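Local coordinates for protein putative ABC transporter subunit, substrate-binding component (Rhodopseudomonas palustris, PDB 4EVQ) that binds 4-hydroxybenzoate and probably delivers it, as a solute-binding component, to an ABC transporter for aromatic compounds, at residues A[207-213]-A[233-238]; A[239-243]-A[347-351]. One frame throughout, in Å; residues are numbered along the deposited sequence.

Overall arrangement
Both contacts reach the same mixed sheet of one lobe of the binding protein, their centres about 12 Å apart, and both touch the bound 4-hydroxybenzoate. Interaction 1 joins neighbouring parallel strands by backbone hydrogen bonds and apolar packing; its ligand end is buried, whereas Pro234 at the other end is exposed. Interaction 2 is smaller and wholly buried, and ties the loop leaving strand 235-238 to strand 345-351 by a salt bridge and a methyl contact. The chain passes directly from one contact into the other at Pro238 and Gly239. They also touch through side chains, Phe213 CE1 lying 3.8 Å from Phe240 CB beside the ligand.

Interaction 1: A[207-213]-A[233-238]; sequences PDCVYAF and IPLWGP. With PHB (p-hydroxybenzoic acid), chain H.
Val210 and Leu235 pair across two parallel strands of a beta-alpha-beta unit, linked by the crossover helix 217-228, in the main sheet of one lobe of a periplasmic binding protein. Three backbone hydrogen bonds make the ladder: Val210 N to Pro234 O, Trp236 N to Val210 O at 2.8 Å, and Ala212 N to Trp236 O. The strand axes diverge from parallel by 33°.

Apolar contacts follow the two faces. On the face covered by helix 217-228, Leu235 CD1 rests against both Val210 CG1 and Ala212 CB, 4.0 Å from the latter. At the strand entrances Ile233 crosses Val210 at about a right angle, with its CG2 lying 3.5 Å from Cys209 CA. On the other face Tyr211 and Trp236 pack against Met146 of helix 135-148, and Tyr211 CE1 touches Pro238 CD.

Ligand contact falls to Phe213. A chi1 of 165° swings CG opposite the backbone N and carries the ring past Pro238 CG, presenting its edge to the phenol end of 4-hydroxybenzoate. An alanine here is likely to leave that end of the ligand without its edge contact and open a gap beside Pro238. Phe213 CZ stands 3.7 Å from PHB C4.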
loop_
_atom_site.group_PDB
_atom_site.type_symbol
_atom_site.label_atom_id
_atom_site.label_comp_id
_atom_site.label_asym_id
_atom_site.label_seq_id
_atom_site.Cartn_x
_atom_site.Cartn_y
_atom_site.Cartn_z
ATOM N N PRO A 207 -23.771 -13.771 7.623
ATOM C CA PRO A 207 -23.716 -12.699 6.635
ATOM C C PRO A 207 -23.744 -13.231 5.198
ATOM O O PRO A 207 -23.543 -14.430 4.978
ATOM C CB PRO A 207 -22.353 -12.047 6.945
ATOM C CG PRO A 207 -21.495 -13.202 7.343
ATOM C CD PRO A 207 -22.438 -14.058 8.198
ATOM N N ASP A 208 -23.974 -12.348 4.231
ATOM C CA ASP A 208 -23.825 -12.738 2.844
ATOM C C ASP A 208 -22.456 -12.437 2.242
ATOM O O ASP A 208 -22.179 -12.789 1.098
ATOM C CB ASP A 208 -24.954 -12.188 1.956
ATOM C CG ASP A 208 -24.969 -10.677 1.806
ATOM O OD1 ASP A 208 -24.037 -9.967 2.233
ATOM O OD2 ASP A 208 -25.926 -10.136 1.204
ATOM N N CYS A 209 -21.579 -11.875 3.077
ATOM C CA CYS A 209 -20.184 -11.657 2.668
ATOM C C CYS A 209 -19.361 -11.311 3.900
ATOM O O CYS A 209 -19.855 -10.866 4.924
ATOM C CB CYS A 209 -20.086 -10.495 1.650
ATOM S SG CYS A 209 -20.770 -8.915 2.224
ATOM N N VAL A 210 -18.050 -11.452 3.714
ATOM C CA VAL A 210 -17.043 -11.052 4.689
ATOM C C VAL A 210 -16.072 -10.104 3.996
ATOM O O VAL A 210 -15.639 -10.364 2.868
ATOM C CB VAL A 210 -16.304 -12.264 5.253
ATOM C CG1 VAL A 210 -15.135 -11.822 6.128
ATOM C CG2 VAL A 210 -17.259 -13.143 6.061
ATOM N N TYR A 211 -15.779 -9.011 4.685
ATOM C CA TYR A 211 -14.744 -8.058 4.276
ATOM C C TYR A 211 -13.576 -8.197 5.242
ATOM O O TYR A 211 -13.752 -7.995 6.435
ATOM C CB TYR A 211 -15.289 -6.637 4.346
ATOM C CG TYR A 211 -14.305 -5.505 4.101
ATOM C CD1 TYR A 211 -14.025 -5.088 2.822
ATOM C CD2 TYR A 211 -13.715 -4.819 5.144
ATOM C CE1 TYR A 211 -13.168 -4.030 2.604
ATOM C CE2 TYR A 211 -12.843 -3.759 4.935
ATOM C CZ TYR A 211 -12.606 -3.365 3.675
ATOM O OH TYR A 211 -11.776 -2.266 3.431
ATOM N N ALA A 212 -12.388 -8.520 4.720
ATOM C CA ALA A 212 -11.215 -8.734 5.560
ATOM C C ALA A 212 -10.033 -7.926 5.063
ATOM O O ALA A 212 -9.753 -7.869 3.873
ATOM C CB ALA A 212 -10.841 -10.217 5.589
ATOM N N PHE A 213 -9.332 -7.361 6.029
ATOM C CA PHE A 213 -8.013 -6.793 5.761
ATOM C C PHE A 213 -6.980 -7.519 6.603
ATOM O O PHE A 213 -6.986 -7.422 7.855
ATOM C CB PHE A 213 -7.875 -5.274 5.970
ATOM C CG PHE A 213 -6.403 -4.825 6.023
ATOM C CD1 PHE A 213 -5.609 -4.954 4.917
ATOM C CD2 PHE A 213 -5.820 -4.386 7.201
ATOM C CE1 PHE A 213 -4.252 -4.650 4.959
ATOM C CE2 PHE A 213 -4.436 -4.098 7.250
ATOM C CZ PHE A 213 -3.677 -4.238 6.118
ATOM N N ILE A 233 -19.724 -18.568 2.241
ATOM C CA ILE A 233 -19.897 -17.115 2.257
ATOM C C ILE A 233 -18.713 -16.465 1.483
ATOM O O ILE A 233 -17.555 -16.783 1.745
ATOM C CB ILE A 233 -19.873 -16.551 3.724
ATOM C CG1 ILE A 233 -21.027 -17.113 4.540
ATOM C CG2 ILE A 233 -19.928 -15.012 3.726
ATOM C CD1 ILE A 233 -20.811 -16.967 6.076
ATOM N N PRO A 234 -18.994 -15.594 0.535
ATOM C CA PRO A 234 -17.882 -15.032 -0.259
ATOM C C PRO A 234 -17.045 -14.052 0.532
ATOM O O PRO A 234 -17.524 -13.220 1.274
ATOM C CB PRO A 234 -18.576 -14.298 -1.377
ATOM C CG PRO A 234 -19.927 -14.003 -0.896
ATOM C CD PRO A 234 -20.305 -15.137 0.036
ATOM N N LEU A 235 -15.740 -14.222 0.329
ATOM C CA LEU A 235 -14.691 -13.382 0.930
ATOM C C LEU A 235 -14.269 -12.295 -0.033
ATOM O O LEU A 235 -13.948 -12.539 -1.197
ATOM C CB LEU A 235 -13.540 -14.277 1.331
ATOM C CG LEU A 235 -12.315 -13.560 1.966
ATOM C CD1 LEU A 235 -12.752 -12.850 3.245
ATOM C CD2 LEU A 235 -11.240 -14.553 2.278
ATOM N N TRP A 236 -14.223 -11.106 0.528
ATOM C CA TRP A 236 -13.781 -9.890 -0.135
ATOM C C TRP A 236 -12.778 -9.140 0.732
ATOM O O TRP A 236 -12.744 -9.298 1.929
ATOM C CB TRP A 236 -14.973 -8.959 -0.291
ATOM C CG TRP A 236 -15.958 -9.265 -1.380
ATOM C CD1 TRP A 236 -16.892 -10.265 -1.396
ATOM C CD2 TRP A 236 -16.105 -8.547 -2.593
ATOM N NE1 TRP A 236 -17.618 -10.204 -2.572
ATOM C CE2 TRP A 236 -17.157 -9.162 -3.322
ATOM C CE3 TRP A 236 -15.453 -7.450 -3.142
ATOM C CZ2 TRP A 236 -17.569 -8.694 -4.553
ATOM C CZ3 TRP A 236 -15.867 -7.000 -4.387
ATOM C CH2 TRP A 236 -16.939 -7.602 -5.057
ATOM N N GLY A 237 -11.980 -8.287 0.096
ATOM C CA GLY A 237 -11.163 -7.347 0.850
ATOM C C GLY A 237 -10.468 -6.401 -0.082
ATOM O O GLY A 237 -10.511 -6.546 -1.283
ATOM N N PRO A 238 -9.803 -5.404 0.494
ATOM C CA PRO A 238 -8.801 -4.696 -0.303
ATOM C C PRO A 238 -7.755 -5.682 -0.785
ATOM O O PRO A 238 -7.522 -6.693 -0.164
ATOM C CB PRO A 238 -8.224 -3.691 0.696
ATOM C CG PRO A 238 -8.305 -4.441 2.037
ATOM C CD PRO A 238 -9.621 -5.212 1.940
HETATM C "C1'" PHB H . -0.765 -0.198 6.713
HETATM O "O1'" PHB H . -0.499 -0.404 7.919
HETATM O "O2'" PHB H . -1.027 0.981 6.251
HETATM C C1 PHB H . -0.788 -1.291 5.718
HETATM C C2 PHB H . -0.050 -2.450 5.961
HETATM C C3 PHB H . -0.082 -3.486 5.042
HETATM C C4 PHB H . -0.843 -3.373 3.925
HETATM C C5 PHB H . -1.564 -2.225 3.651
HETATM C C6 PHB H . -1.527 -1.211 4.562
HETATM O O4 PHB H . -0.889 -4.371 3.022
#

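Interaction 2: A[239-243]-A[347-351]; sequences GFLTD and LRELK. With PHB (p-hydroxybenzoic acid), chain H.
Arg348 grips Asp243 end-on, turning NH1 and NH2 to the same carboxylate oxygen in a buried salt bridge of the periplasmic binding protein fold. The bridge spans from strand 345-351 to the short 3-10 turn and loop that follow strand 235-238. Arg348 NH2 lies 2.9 Å from Asp243 OD1, which it meets nearly along the C-O axis; NH1 reaches that oxygen at the same length from the syn side, somewhat out of the carboxylate plane. Both bonds are clearly bent at the hydrogen. The oxygen sits within the guanidinium plane, and the two flat groups are turned 29° apart.

Next to this pair, the side chains of Thr242 and Leu350 run past each other in opposite directions, and Thr242 CG2 rests 3.7 Å from Leu350 CD2. This methyl contact continues the interface along the strand from the charged pair.

A second shell fixes both partners. Arg348 NE bonds to Thr258 OG1 of strand 257-260, which separates strands 235-238 and 345-351 in the sheet, while Asp243 OD2 accepts from Val288 N. The aspartate is therefore held through both oxygens, which probably limits rotation of its carboxylate. A bend at chi3 (-51°) brings the guanidinium to the turn. The turn itself is tied by Gly239 O, which accepts from Thr242 N and Asp243 N, the latter at 3.0 Å.

Beyond the turn, Phe240, with CB directed away from strand 345-351, lines the ligand pocket. Its CG, anti to the carbonyl carbon, places one ring face against 4-hydroxybenzoate; PHB C5 lies 3.8 Å above the centre of that ring. The ligand's phenol oxygen, PHB O4, comes within 3.2 Å of Phe240 CB.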
loop_
_atom_site.group_PDB
_atom_site.type_symbol
_atom_site.label_atom_id
_atom_site.label_comp_id
_atom_site.label_asym_id
_atom_site.label_seq_id
_atom_site.Cartn_x
_atom_site.Cartn_y
_atom_site.Cartn_z
ATOM N N GLY A 239 -7.092 -5.403 -1.891
ATOM C CA GLY A 239 -6.230 -6.375 -2.510
ATOM C C GLY A 239 -4.987 -6.802 -1.778
ATOM O O GLY A 239 -4.366 -7.778 -2.184
ATOM N N PHE A 240 -4.662 -6.098 -0.711
ATOM C CA PHE A 240 -3.599 -6.541 0.182
ATOM C C PHE A 240 -3.875 -7.933 0.732
ATOM O O PHE A 240 -2.950 -8.635 1.138
ATOM C CB PHE A 240 -3.394 -5.547 1.331
ATOM C CG PHE A 240 -3.453 -4.127 0.895
ATOM C CD1 PHE A 240 -2.492 -3.633 0.040
ATOM C CD2 PHE A 240 -4.517 -3.319 1.256
ATOM C CE1 PHE A 240 -2.587 -2.341 -0.423
ATOM C CE2 PHE A 240 -4.614 -2.016 0.748
ATOM C CZ PHE A 240 -3.662 -1.547 -0.084
ATOM N N LEU A 241 -5.153 -8.318 0.790
ATOM C CA LEU A 241 -5.552 -9.620 1.348
ATOM C C LEU A 241 -4.968 -10.747 0.514
ATOM O O LEU A 241 -4.704 -11.800 1.058
ATOM C CB LEU A 241 -7.073 -9.680 1.326
ATOM C CG LEU A 241 -7.699 -10.962 1.861
ATOM C CD1 LEU A 241 -7.365 -11.174 3.324
ATOM C CD2 LEU A 241 -9.219 -10.937 1.639
ATOM N N THR A 242 -4.775 -10.563 -0.797
ATOM C CA THR A 242 -4.262 -11.613 -1.655
ATOM C C THR A 242 -2.894 -11.358 -2.266
ATOM O O THR A 242 -2.224 -12.302 -2.695
ATOM C CB THR A 242 -5.279 -11.963 -2.768
ATOM O OG1 THR A 242 -5.533 -10.807 -3.599
ATOM C CG2 THR A 242 -6.596 -12.402 -2.182
ATOM N N ASP A 243 -2.473 -10.083 -2.342
ATOM C CA ASP A 243 -1.229 -9.822 -3.041
ATOM C C ASP A 243 -0.009 -10.429 -2.343
ATOM O O ASP A 243 0.201 -10.236 -1.162
ATOM C CB ASP A 243 -1.020 -8.318 -3.259
ATOM C CG ASP A 243 -1.420 -7.873 -4.659
ATOM O OD1 ASP A 243 -2.529 -8.237 -5.114
ATOM O OD2 ASP A 243 -0.622 -7.143 -5.327
ATOM N N LEU A 347 -11.560 -4.044 -9.833
ATOM C CA LEU A 347 -12.153 -5.222 -9.257
ATOM C C LEU A 347 -11.361 -6.410 -9.753
ATOM O O LEU A 347 -11.033 -6.476 -10.929
ATOM C CB LEU A 347 -13.628 -5.332 -9.684
ATOM C CG LEU A 347 -14.377 -6.573 -9.185
ATOM C CD1 LEU A 347 -14.544 -6.513 -7.664
ATOM C CD2 LEU A 347 -15.743 -6.661 -9.910
ATOM N N ARG A 348 -11.048 -7.331 -8.854
ATOM C CA ARG A 348 -10.216 -8.480 -9.181
ATOM C C ARG A 348 -10.799 -9.745 -8.576
ATOM O O ARG A 348 -11.505 -9.687 -7.585
ATOM C CB ARG A 348 -8.801 -8.323 -8.616
ATOM C CG ARG A 348 -8.246 -6.907 -8.800
ATOM C CD ARG A 348 -6.849 -6.728 -8.308
ATOM N NE ARG A 348 -6.657 -7.212 -6.948
ATOM C CZ ARG A 348 -5.474 -7.518 -6.426
ATOM N NH1 ARG A 348 -4.374 -7.288 -7.114
ATOM N NH2 ARG A 348 -5.397 -8.065 -5.244
ATOM N N GLU A 349 -10.408 -10.875 -9.125
ATOM C CA GLU A 349 -10.711 -12.165 -8.517
ATOM C C GLU A 349 -9.446 -12.992 -8.528
ATOM O O GLU A 349 -8.713 -13.014 -9.531
ATOM C CB GLU A 349 -11.813 -12.917 -9.305
ATOM C CG GLU A 349 -12.220 -14.249 -8.705
ATOM C CD GLU A 349 -13.338 -14.916 -9.465
ATOM O OE1 GLU A 349 -13.955 -14.261 -10.315
ATOM O OE2 GLU A 349 -13.567 -16.109 -9.193
ATOM N N LEU A 350 -9.196 -13.706 -7.446
ATOM C CA LEU A 350 -8.090 -14.632 -7.419
ATOM C C LEU A 350 -8.534 -15.893 -8.143
ATOM O O LEU A 350 -9.553 -16.509 -7.781
ATOM C CB LEU A 350 -7.694 -14.856 -5.960
ATOM C CG LEU A 350 -6.553 -15.732 -5.552
ATOM C CD1 LEU A 350 -5.342 -15.398 -6.414
ATOM C CD2 LEU A 350 -6.318 -15.587 -4.055
ATOM N N LYS A 351 -7.842 -16.239 -9.224
ATOM C CA LYS A 351 -8.161 -17.422 -10.011
ATOM C C LYS A 351 -6.882 -17.978 -10.559
ATOM O O LYS A 351 -6.138 -17.288 -11.247
ATOM C CB LYS A 351 -9.076 -17.052 -11.172
ATOM C CG LYS A 351 -9.866 -18.265 -11.669
ATOM C CD LYS A 351 -10.835 -18.815 -10.595
ATOM C CE LYS A 351 -11.502 -20.066 -11.077
ATOM N NZ LYS A 351 -10.962 -21.215 -10.351
HETATM C "C1'" PHB H . -0.765 -0.198 6.713
HETATM O "O1'" PHB H . -0.499 -0.404 7.919
HETATM O "O2'" PHB H . -1.027 0.981 6.251
HETATM C C1 PHB H . -0.788 -1.291 5.718
HETATM C C2 PHB H . -0.050 -2.450 5.961
HETATM C C3 PHB H . -0.082 -3.486 5.042
HETATM C C4 PHB H . -0.843 -3.373 3.925
HETATM C C5 PHB H . -1.564 -2.225 3.651
HETATM C C6 PHB H . -1.527 -1.211 4.562
HETATM O O4 PHB H . -0.889 -4.371 3.022
#